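PDB 4GUA: Non-structural polyprotein from Sindbis virus, which contains the nsP2 cysteine protease that probably cleaves the alphavirus replicase precursor, joined to the macro and zinc-binding domains of nsP3. Local coordinates for residues 177-188 with 222-230. Sequence-based numbering, arbitrary orientation.
Sequences HHSVLVVSEEKI and YDLVFINIG
Tyr222 lays one face of its ring over Leu181, whose CB stands 3.7 Å from the ring centroid and 14° off its normal, a CH-pi contact. With CG beside the backbone N (chi1 -61°), the ring is turned onto Leu181 of the neighbouring strand, and Ser179 OG meets the ring at its edge. After the chain turns a corner at Asp223, strand 224-227 runs parallel to strand 179-183, their axes 21° apart. Leu181 N donates to Leu224 O and Leu181 O accepts from Phe226 N (2.9 Å); Val183 repeats the pattern with Phe226 O and Asn228 N, the last bond measuring 2.7 Å from Val183 O.

On the face bearing Val180, Val182, Leu224 and Phe226, Val180 CG2 lies 3.7 Å from Leu224 CD2, the two side chains abreast. Ile188, brought back by the turn after Ser184, places CD1 at the edge of the Phe226 ring, 3.5 Å from CE2. On the other face Val183 CG2 packs on Ile227 CD1, while its CG1 rests on Ile229 CG1 (3.8 Å); helix 237-257 covers Ile227 and Ile229. The pair lies between strands 194-199 and 263-269 in a seven-stranded mixed sheet whose 3-2-1-4-5-7-6 order is that of Rossmann-like methyltransferases, consistent with the methyltransferase-like domain of nsP2.

At the C-terminal ends Asn228 ND2 donates to Ser184 OG (3.3 Å), the hydroxyl oxygen lying close to the amide plane of Asn228, and Asn228 OD1 accepts from Tyr306 OH. Ser184 OG in turn donates to Glu186 O (2.8 Å), so the buried hydroxyl is satisfied as both acceptor and donor, and links the turn at 184-186 to Asn228 at the end of the adjacent strand.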
loop_
_atom_site.group_PDB
_atom_site.type_symbol
_atom_site.label_atom_id
_atom_site.label_comp_id
_atom_site.label_asym_id
_atom_site.label_seq_id
_atom_site.Cartn_x
_atom_site.Cartn_y
_atom_site.Cartn_z
ATOM N N HIS A 177 -1.684 21.066 16.793
ATOM C CA HIS A 177 -1.704 20.658 18.193
ATOM C C HIS A 177 -0.588 21.308 19.014
ATOM O O HIS A 177 0.558 21.387 18.567
ATOM C CB HIS A 177 -1.603 19.139 18.266
ATOM C CG HIS A 177 -2.472 18.437 17.270
ATOM N ND1 HIS A 177 -3.823 18.247 17.462
ATOM C CD2 HIS A 177 -2.184 17.901 16.061
ATOM C CE1 HIS A 177 -4.328 17.608 16.422
ATOM N NE2 HIS A 177 -3.355 17.388 15.556
ATOM N N HIS A 178 -0.930 21.798 20.204
ATOM C CA HIS A 178 0.038 22.508 21.036
ATOM C C HIS A 178 1.012 21.585 21.766
ATOM O O HIS A 178 2.222 21.821 21.750
ATOM C CB HIS A 178 -0.674 23.389 22.067
ATOM C CG HIS A 178 0.267 24.134 22.962
ATOM N ND1 HIS A 178 1.188 25.041 22.482
ATOM C CD2 HIS A 178 0.450 24.085 24.303
ATOM C CE1 HIS A 178 1.890 25.528 23.490
ATOM N NE2 HIS A 178 1.463 24.963 24.605
ATOM N N SER A 179 0.489 20.547 22.415
ATOM C CA SER A 179 1.325 19.663 23.222
ATOM C C SER A 179 1.713 18.411 22.433
ATOM O O SER A 179 0.851 17.661 21.975
ATOM C CB SER A 179 0.602 19.281 24.512
ATOM O OG SER A 179 1.474 18.607 25.401
ATOM N N VAL A 180 3.018 18.184 22.310
ATOM C CA VAL A 180 3.551 17.151 21.430
ATOM C C VAL A 180 4.509 16.209 22.149
ATOM O O VAL A 180 5.398 16.648 22.878
ATOM C CB VAL A 180 4.329 17.789 20.261
ATOM C CG1 VAL A 180 4.793 16.725 19.266
ATOM C CG2 VAL A 180 3.478 18.832 19.571
ATOM N N LEU A 181 4.327 14.911 21.933
ATOM C CA LEU A 181 5.264 13.912 22.436
ATOM C C LEU A 181 6.355 13.702 21.401
ATOM O O LEU A 181 6.064 13.468 20.236
ATOM C CB LEU A 181 4.542 12.594 22.703
ATOM C CG LEU A 181 5.399 11.425 23.177
ATOM C CD1 LEU A 181 6.125 11.758 24.464
ATOM C CD2 LEU A 181 4.512 10.209 23.361
ATOM N N VAL A 182 7.612 13.797 21.810
ATOM C CA VAL A 182 8.705 13.725 20.852
ATOM C C VAL A 182 9.687 12.620 21.216
ATOM O O VAL A 182 10.249 12.601 22.308
ATOM C CB VAL A 182 9.447 15.083 20.760
ATOM C CG1 VAL A 182 10.852 14.906 20.195
ATOM C CG2 VAL A 182 8.642 16.073 19.918
ATOM N N VAL A 183 9.859 11.674 20.305
ATOM C CA VAL A 183 10.888 10.654 20.443
ATOM C C VAL A 183 12.012 11.010 19.475
ATOM O O VAL A 183 11.825 10.949 18.266
ATOM C CB VAL A 183 10.335 9.256 20.107
ATOM C CG1 VAL A 183 11.398 8.204 20.323
ATOM C CG2 VAL A 183 9.098 8.958 20.950
ATOM N N SER A 184 13.168 11.400 20.001
ATOM C CA SER A 184 14.248 11.913 19.161
ATOM C C SER A 184 15.593 11.708 19.848
ATOM O O SER A 184 15.651 11.674 21.071
ATOM C CB SER A 184 14.007 13.410 18.893
ATOM O OG SER A 184 15.028 13.997 18.102
ATOM N N GLU A 185 16.671 11.562 19.080
ATOM C CA GLU A 185 18.000 11.468 19.688
ATOM C C GLU A 185 18.601 12.835 20.035
ATOM O O GLU A 185 19.495 12.938 20.879
ATOM C CB GLU A 185 18.961 10.701 18.785
ATOM C CG GLU A 185 20.351 10.609 19.389
ATOM C CD GLU A 185 21.180 9.463 18.857
ATOM O OE1 GLU A 185 20.599 8.449 18.407
ATOM O OE2 GLU A 185 22.424 9.580 18.894
ATOM N N GLU A 186 18.103 13.886 19.396
ATOM C CA GLU A 186 18.629 15.231 19.598
ATOM C C GLU A 186 17.485 16.134 20.010
ATOM O O GLU A 186 16.352 15.934 19.581
ATOM C CB GLU A 186 19.318 15.745 18.324
ATOM C CG GLU A 186 19.824 14.641 17.389
ATOM C CD GLU A 186 18.816 14.211 16.333
ATOM O OE1 GLU A 186 17.624 14.567 16.459
ATOM O OE2 GLU A 186 19.215 13.481 15.396
ATOM N N LYS A 187 17.776 17.121 20.850
ATOM C CA LYS A 187 16.722 17.961 21.402
ATOM C C LYS A 187 16.039 18.723 20.280
ATOM O O LYS A 187 16.668 19.107 19.302
ATOM C CB LYS A 187 17.284 18.936 22.441
ATOM C CG LYS A 187 16.224 19.787 23.124
ATOM C CD LYS A 187 16.834 20.681 24.196
ATOM C CE LYS A 187 15.779 21.507 24.935
ATOM N NZ LYS A 187 14.936 20.696 25.851
ATOM N N ILE A 188 14.735 18.906 20.418
ATOM C CA ILE A 188 13.965 19.654 19.443
ATOM C C ILE A 188 13.453 20.938 20.067
ATOM O O ILE A 188 12.776 20.913 21.093
ATOM C CB ILE A 188 12.797 18.810 18.906
ATOM C CG1 ILE A 188 13.334 17.796 17.894
ATOM C CG2 ILE A 188 11.719 19.697 18.281
ATOM C CD1 ILE A 188 12.280 16.922 17.289
ATOM N N TYR A 222 -1.331 12.118 23.784
ATOM C CA TYR A 222 -1.141 13.393 23.111
ATOM C C TYR A 222 -1.945 13.397 21.829
ATOM O O TYR A 222 -2.378 12.343 21.359
ATOM C CB TYR A 222 0.333 13.608 22.791
ATOM C CG TYR A 222 1.213 13.652 24.018
ATOM C CD1 TYR A 222 1.549 12.487 24.693
ATOM C CD2 TYR A 222 1.714 14.851 24.493
ATOM C CE1 TYR A 222 2.355 12.515 25.810
ATOM C CE2 TYR A 222 2.523 14.890 25.609
ATOM C CZ TYR A 222 2.841 13.720 26.266
ATOM O OH TYR A 222 3.649 13.754 27.384
ATOM N N ASP A 223 -2.183 14.586 21.287
ATOM C CA ASP A 223 -2.857 14.702 20.005
ATOM C C ASP A 223 -1.858 14.618 18.864
ATOM O O ASP A 223 -2.226 14.354 17.719
ATOM C CB ASP A 223 -3.641 16.005 19.944
ATOM C CG ASP A 223 -4.787 16.025 20.919
ATOM O OD1 ASP A 223 -5.339 14.946 21.206
ATOM O OD2 ASP A 223 -5.133 17.113 21.412
ATOM N N LEU A 224 -0.584 14.809 19.190
ATOM C CA LEU A 224 0.478 14.673 18.211
ATOM C C LEU A 224 1.668 13.930 18.789
ATOM O O LEU A 224 2.195 14.291 19.845
ATOM C CB LEU A 224 0.931 16.038 17.697
ATOM C CG LEU A 224 2.027 15.971 16.627
ATOM C CD1 LEU A 224 1.529 15.232 15.386
ATOM C CD2 LEU A 224 2.528 17.364 16.255
ATOM N N VAL A 225 2.069 12.871 18.098
ATOM C CA VAL A 225 3.295 12.156 18.430
ATOM C C VAL A 225 4.250 12.262 17.254
ATOM O O VAL A 225 3.846 12.070 16.122
ATOM C CB VAL A 225 3.032 10.667 18.723
ATOM C CG1 VAL A 225 4.343 9.943 18.998
ATOM C CG2 VAL A 225 2.072 10.518 19.890
ATOM N N PHE A 226 5.514 12.558 17.527
ATOM C CA PHE A 226 6.500 12.788 16.482
ATOM C C PHE A 226 7.706 11.887 16.765
ATOM O O PHE A 226 8.454 12.115 17.714
ATOM C CB PHE A 226 6.890 14.272 16.489
ATOM C CG PHE A 226 7.954 14.631 15.499
ATOM C CD1 PHE A 226 7.692 14.615 14.139
ATOM C CD2 PHE A 226 9.221 14.998 15.927
ATOM C CE1 PHE A 226 8.677 14.946 13.222
ATOM C CE2 PHE A 226 10.209 15.327 15.015
ATOM C CZ PHE A 226 9.937 15.302 13.661
ATOM N N ILE A 227 7.880 10.858 15.940
ATOM C CA ILE A 227 8.992 9.931 16.067
ATOM C C ILE A 227 10.081 10.381 15.112
ATOM O O ILE A 227 9.914 10.310 13.900
ATOM C CB ILE A 227 8.580 8.485 15.682
ATOM C CG1 ILE A 227 7.252 8.087 16.328
ATOM C CG2 ILE A 227 9.686 7.504 16.029
ATOM C CD1 ILE A 227 7.277 8.142 17.823
ATOM N N ASN A 228 11.183 10.866 15.665
ATOM C CA ASN A 228 12.288 11.393 14.875
ATOM C C ASN A 228 13.455 10.422 14.695
ATOM O O ASN A 228 14.506 10.808 14.184
ATOM C CB ASN A 228 12.776 12.707 15.481
ATOM C CG ASN A 228 13.474 13.587 14.475
ATOM O OD1 ASN A 228 13.300 13.433 13.267
ATOM N ND2 ASN A 228 14.273 14.523 14.970
ATOM N N ILE A 229 13.285 9.185 15.156
ATOM C CA ILE A 229 14.367 8.201 15.153
ATOM C C ILE A 229 14.677 7.667 13.753
ATOM O O ILE A 229 13.795 7.156 13.050
ATOM C CB ILE A 229 14.022 7.000 16.038
ATOM C CG1 ILE A 229 13.719 7.439 17.473
ATOM C CG2 ILE A 229 15.169 6.018 16.034
ATOM C CD1 ILE A 229 14.896 8.044 18.205
ATOM N N GLY A 230 15.944 7.788 13.364
ATOM C CA GLY A 230 16.413 7.328 12.070
ATOM C C GLY A 230 17.241 6.060 12.122
ATOM O O GLY A 230 17.555 5.562 13.206
#